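Local coordinates for protein Chymotrypsin/elastase isoinhibitor 1 (Ascaris suum, PDB 1EAI) that inhibits host serine proteinases such as chymotrypsin and elastase, defending the secreting parasitic worm against them, at residues V10-T15 with S37-P42; T15-K20 with T27-M32. All blocks are in the same frame, centred on the assembly; numbering follows the deposited sequence.

Contact 1 of 2, residues V10-T15 with S37-P42; sequences VWTECT and SCECSP
Strands 10-12 and 37-39 form a small antiparallel two-stranded sheet, pairing V10 with E39, W11 with C38 and T12 with S37. Four backbone hydrogen bonds hold it. In the V10-E39 pair, V10 N gives to E39 O at 2.8 Å and E39 N gives to V10 O. In the T12-S37 pair both bonds, T12 N to S37 O and S37 N to T12 O, measure 2.9 Å. Between these two pairs, the non-hydrogen-bonded W11 and C38 approach to 4.5 Å CA to CA, and W11 CA-H points at S37 O.

W11 and C38 share one face of the sheet. With CG anti to the backbone N (chi1 180°), the indole lies against the backbone of S37, whose O sits 3.3 Å above the ring plane, offset toward the rim. C38 SG meets the ring edge in plane, 3.9 Å from W11 CE3: a cysteine sulfur-aromatic contact. On the far side of the indole from this sulfur, W11 NE1 gives a weak but nearly straight hydrogen bond to E13 OE2, also at the ring edge. C38 SG is disulfide-bonded to C5, and C14 and C40 pair with C33 and C54, in keeping with the cysteine-rich TIL domain, where disulfides stand in for a large hydrophobic core.

The other face carries V10, T12, S37 and E39. T12 CG2 packs on the carboxylate of E39, 3.9 Å from OE1, while T12 OG1 accepts from C14 N, an ST turn just past the end of the strand. Beyond it T15 OG1 lies 3.2 Å from S37 OG, but the stronger partner of T15 OG1 is R35 O.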
loop_
_atom_site.group_PDB
_atom_site.type_symbol
_atom_site.label_atom_id
_atom_site.label_comp_id
_atom_site.label_asym_id
_atom_site.label_seq_id
_atom_site.Cartn_x
_atom_site.Cartn_y
_atom_site.Cartn_z
ATOM N N VAL C 10 10.743 13.108 -10.535
ATOM C CA VAL C 10 11.434 13.865 -9.516
ATOM C C VAL C 10 11.138 13.279 -8.104
ATOM O O VAL C 10 9.978 12.980 -7.814
ATOM C CB VAL C 10 11.023 15.349 -9.636
ATOM C CG1 VAL C 10 11.334 16.061 -8.343
ATOM C CG2 VAL C 10 11.516 16.193 -10.838
ATOM N N TRP C 11 12.180 13.003 -7.269
ATOM C CA TRP C 11 12.047 12.441 -5.903
ATOM C C TRP C 11 11.288 13.290 -4.871
ATOM O O TRP C 11 11.674 14.378 -4.536
ATOM C CB TRP C 11 13.413 11.853 -5.372
ATOM C CG TRP C 11 13.347 11.266 -3.960
ATOM C CD1 TRP C 11 13.400 11.929 -2.733
ATOM C CD2 TRP C 11 12.922 9.927 -3.623
ATOM N NE1 TRP C 11 13.045 11.050 -1.674
ATOM C CE2 TRP C 11 12.814 9.816 -2.205
ATOM C CE3 TRP C 11 12.631 8.853 -4.404
ATOM C CZ2 TRP C 11 12.521 8.639 -1.552
ATOM C CZ3 TRP C 11 12.320 7.652 -3.753
ATOM C CH2 TRP C 11 12.296 7.533 -2.350
ATOM N N THR C 12 10.148 12.845 -4.312
ATOM C CA THR C 12 9.491 13.664 -3.250
ATOM C C THR C 12 9.157 12.774 -2.013
ATOM O O THR C 12 8.876 11.518 -2.121
ATOM C CB THR C 12 8.191 14.405 -3.729
ATOM O OG1 THR C 12 7.535 15.213 -2.735
ATOM C CG2 THR C 12 7.160 13.420 -4.191
ATOM N N GLU C 13 9.107 13.458 -0.866
ATOM C CA GLU C 13 8.711 12.888 0.392
ATOM C C GLU C 13 7.222 12.981 0.603
ATOM O O GLU C 13 6.716 12.318 1.487
ATOM C CB GLU C 13 9.314 13.686 1.539
ATOM C CG GLU C 13 10.845 13.616 1.541
ATOM C CD GLU C 13 11.371 12.257 1.896
ATOM O OE1 GLU C 13 10.679 11.401 2.440
ATOM O OE2 GLU C 13 12.646 12.114 1.548
ATOM N N CYS C 14 6.557 13.954 -0.061
ATOM C CA CYS C 14 5.099 14.148 -0.069
ATOM C C CYS C 14 4.543 13.942 -1.488
ATOM O O CYS C 14 4.512 14.882 -2.305
ATOM C CB CYS C 14 4.624 15.493 0.505
ATOM S SG CYS C 14 2.814 15.719 0.461
ATOM N N THR C 15 4.173 12.719 -1.808
ATOM C CA THR C 15 3.642 12.371 -3.121
ATOM C C THR C 15 2.146 12.780 -3.359
ATOM O O THR C 15 1.350 12.707 -2.439
ATOM C CB THR C 15 3.913 10.837 -3.103
ATOM O OG1 THR C 15 5.310 10.603 -3.344
ATOM C CG2 THR C 15 3.153 10.070 -4.178
ATOM N N SER C 37 8.428 8.879 -3.262
ATOM C CA SER C 37 8.604 8.214 -4.507
ATOM C C SER C 37 9.268 9.063 -5.630
ATOM O O SER C 37 9.628 10.229 -5.420
ATOM C CB SER C 37 7.231 7.675 -4.861
ATOM O OG SER C 37 6.423 8.618 -5.524
ATOM N N CYS C 38 9.544 8.438 -6.789
ATOM C CA CYS C 38 10.091 9.027 -8.000
ATOM C C CYS C 38 8.850 9.382 -8.751
ATOM O O CYS C 38 8.126 8.455 -9.186
ATOM C CB CYS C 38 10.934 7.980 -8.755
ATOM S SG CYS C 38 12.666 7.963 -8.229
ATOM N N GLU C 39 8.405 10.636 -8.595
ATOM C CA GLU C 39 7.112 11.089 -9.172
ATOM C C GLU C 39 7.097 11.746 -10.617
ATOM O O GLU C 39 8.055 12.469 -10.995
ATOM C CB GLU C 39 6.527 12.026 -8.079
ATOM C CG GLU C 39 5.157 12.678 -8.352
ATOM C CD GLU C 39 4.913 13.973 -7.574
ATOM O OE1 GLU C 39 5.691 14.950 -7.498
ATOM O OE2 GLU C 39 3.822 13.910 -6.877
ATOM N N CYS C 40 6.101 11.405 -11.456
ATOM C CA CYS C 40 5.755 11.956 -12.782
ATOM C C CYS C 40 4.603 12.923 -12.521
ATOM O O CYS C 40 3.496 12.401 -12.520
ATOM C CB CYS C 40 5.071 10.903 -13.737
ATOM S SG CYS C 40 5.152 11.249 -15.549
ATOM N N SER C 41 4.799 14.247 -12.231
ATOM C CA SER C 41 3.610 15.112 -11.891
ATOM C C SER C 41 2.975 15.904 -12.989
ATOM O O SER C 41 3.647 16.590 -13.720
ATOM C CB SER C 41 3.883 16.177 -10.826
ATOM O OG SER C 41 5.289 16.203 -10.728
ATOM N N PRO C 42 1.685 16.052 -12.874
ATOM C CA PRO C 42 0.973 16.788 -13.849
ATOM C C PRO C 42 1.279 18.259 -13.731
ATOM O O PRO C 42 1.336 18.928 -14.764
ATOM C CB PRO C 42 -0.499 16.442 -13.630
ATOM C CG PRO C 42 -0.550 15.352 -12.580
ATOM C CD PRO C 42 0.878 14.899 -12.377
HETATM O O HOH W 1 4.016 16.560 -4.814
#

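Contact 2 of 2, residues T15-K20 with T27-M32; sequences TGCEMK and TPCPLM
C17 and C29 are joined by a disulfide, the one covalent link between 15-20 and 27-32, with SG to SG 2.1 Å and a torsion of 92° about the S-S bond, close to the relaxed value. Both CB atoms point toward the other segment, but the sulfurs leave differently: C17 SG lies anti to its own carbonyl carbon (chi1 -46°), C29 SG anti to its own backbone N (chi1 -172°). The touching parts, 15-17 and 28-32, run nearly antiparallel, yet no hydrogen bond crosses between them.

Van der Waals packing adds little. C29 SG comes within 4.0 Å of G16 C, and C17 SG lies 4.5 Å from P30 CD. R34 packs against the side chains of both cysteines.

Polar bonding goes to other partners: E18 OE2 makes a salt bridge with R48, and C29 and P30 pair in an antiparallel ladder with a strand of another protein's chain. P28 O also accepts a hydrogen bond from a basic side chain there.

The reactive bond, L31-M32, follows directly on P30. The disulfide ties the strand to 15-20 without using its backbone groups, which is consistent with their pairing with the other chain and with a binding loop held by disulfides.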
loop_
_atom_site.group_PDB
_atom_site.type_symbol
_atom_site.label_atom_id
_atom_site.label_comp_id
_atom_site.label_asym_id
_atom_site.label_seq_id
_atom_site.Cartn_x
_atom_site.Cartn_y
_atom_site.Cartn_z
ATOM N N THR C 15 4.173 12.719 -1.808
ATOM C CA THR C 15 3.642 12.371 -3.121
ATOM C C THR C 15 2.146 12.780 -3.359
ATOM O O THR C 15 1.350 12.707 -2.439
ATOM C CB THR C 15 3.913 10.837 -3.103
ATOM O OG1 THR C 15 5.310 10.603 -3.344
ATOM C CG2 THR C 15 3.153 10.070 -4.178
ATOM N N GLY C 16 1.646 13.094 -4.607
ATOM C CA GLY C 16 0.232 13.422 -4.876
ATOM C C GLY C 16 -0.382 12.509 -5.928
ATOM O O GLY C 16 -0.200 11.343 -5.796
ATOM N N CYS C 17 -1.176 12.967 -6.929
ATOM C CA CYS C 17 -1.703 12.031 -7.921
ATOM C C CYS C 17 -1.074 12.241 -9.287
ATOM O O CYS C 17 -0.642 13.327 -9.591
ATOM C CB CYS C 17 -3.246 12.069 -8.042
ATOM S SG CYS C 17 -4.126 12.050 -6.450
ATOM N N GLU C 18 -0.978 11.170 -10.051
ATOM C CA GLU C 18 -0.450 10.982 -11.391
ATOM C C GLU C 18 -1.576 10.787 -12.436
ATOM O O GLU C 18 -2.681 10.279 -12.116
ATOM C CB GLU C 18 0.537 9.773 -11.427
ATOM C CG GLU C 18 1.858 9.842 -10.606
ATOM C CD GLU C 18 2.885 8.786 -11.020
ATOM O OE1 GLU C 18 2.588 7.716 -11.507
ATOM O OE2 GLU C 18 4.159 9.047 -10.820
ATOM N N MET C 19 -1.367 11.145 -13.759
ATOM C CA MET C 19 -2.430 11.007 -14.780
ATOM C C MET C 19 -1.926 10.273 -16.042
ATOM O O MET C 19 -0.757 10.507 -16.433
ATOM C CB MET C 19 -2.872 12.393 -15.262
ATOM C CG MET C 19 -3.636 13.249 -14.239
ATOM S SD MET C 19 -4.009 14.970 -14.761
ATOM C CE MET C 19 -5.278 14.617 -16.015
ATOM N N LYS C 20 -2.710 9.339 -16.634
ATOM C CA LYS C 20 -2.218 8.723 -17.882
ATOM C C LYS C 20 -2.615 9.635 -19.066
ATOM O O LYS C 20 -3.479 10.521 -18.937
ATOM C CB LYS C 20 -3.031 7.524 -18.277
ATOM C CG LYS C 20 -2.984 6.313 -17.402
ATOM C CD LYS C 20 -1.864 5.375 -17.766
ATOM C CE LYS C 20 -1.943 4.020 -17.050
ATOM N NZ LYS C 20 -0.706 3.150 -17.126
ATOM N N THR C 27 -11.057 14.638 -12.488
ATOM C CA THR C 27 -10.836 13.514 -11.585
ATOM C C THR C 27 -10.247 13.991 -10.264
ATOM O O THR C 27 -9.368 14.820 -10.293
ATOM C CB THR C 27 -10.021 12.386 -12.238
ATOM O OG1 THR C 27 -8.785 12.872 -12.664
ATOM C CG2 THR C 27 -10.710 11.993 -13.505
ATOM N N PRO C 28 -10.713 13.475 -9.100
ATOM C CA PRO C 28 -10.259 13.864 -7.716
ATOM C C PRO C 28 -8.867 13.487 -7.189
ATOM O O PRO C 28 -8.421 12.383 -7.395
ATOM C CB PRO C 28 -11.198 13.079 -6.766
ATOM C CG PRO C 28 -12.273 12.361 -7.603
ATOM C CD PRO C 28 -11.854 12.502 -9.060
ATOM N N CYS C 29 -8.224 14.336 -6.389
ATOM C CA CYS C 29 -6.997 13.949 -5.687
ATOM C C CYS C 29 -7.189 14.287 -4.175
ATOM O O CYS C 29 -7.308 15.468 -3.783
ATOM C CB CYS C 29 -5.723 14.565 -6.302
ATOM S SG CYS C 29 -4.157 13.942 -5.623
ATOM N N PRO C 30 -7.250 13.265 -3.268
ATOM C CA PRO C 30 -7.432 13.569 -1.849
ATOM C C PRO C 30 -6.371 14.491 -1.252
ATOM O O PRO C 30 -5.189 14.356 -1.587
ATOM C CB PRO C 30 -7.558 12.230 -1.142
ATOM C CG PRO C 30 -8.036 11.251 -2.192
ATOM C CD PRO C 30 -7.558 11.799 -3.558
ATOM N N LEU C 31 -6.747 15.386 -0.318
ATOM C CA LEU C 31 -5.733 16.306 0.234
ATOM C C LEU C 31 -4.643 15.746 1.238
ATOM O O LEU C 31 -4.148 16.442 2.187
ATOM C CB LEU C 31 -6.321 17.742 0.569
ATOM C CG LEU C 31 -6.649 18.572 -0.744
ATOM C CD1 LEU C 31 -7.552 19.778 -0.471
ATOM C CD2 LEU C 31 -5.376 19.195 -1.327
ATOM N N MET C 32 -4.304 14.448 1.107
ATOM C CA MET C 32 -3.309 13.868 1.990
ATOM C C MET C 32 -1.994 13.384 1.332
ATOM O O MET C 32 -2.054 12.585 0.406
ATOM C CB MET C 32 -4.006 12.654 2.660
ATOM C CG MET C 32 -3.095 11.953 3.679
ATOM S SD MET C 32 -3.847 10.644 4.707
ATOM C CE MET C 32 -4.627 9.525 3.533
#

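Both contacts lie near the surface of this small domain and share T15, where the chain passes from one to the other. Contact 1 joins two strands of the same chain by backbone hydrogen bonds; contact 2 relies on a disulfide. The sheet of 10-12 and 37-39 and the strand that pairs with the other protein, probably the target protease, are thus held by different chemistry. Their centres lie 11 Å apart, bridged by probable hydrogen bonds from G16 N to E39 OE2 and from C40 N to E18 OE2. P42 CD also packs on C17 O, which brings 37-42 against 15-20, the segment to which strand 28-30, just before the reactive bond, is disulfide-bonded.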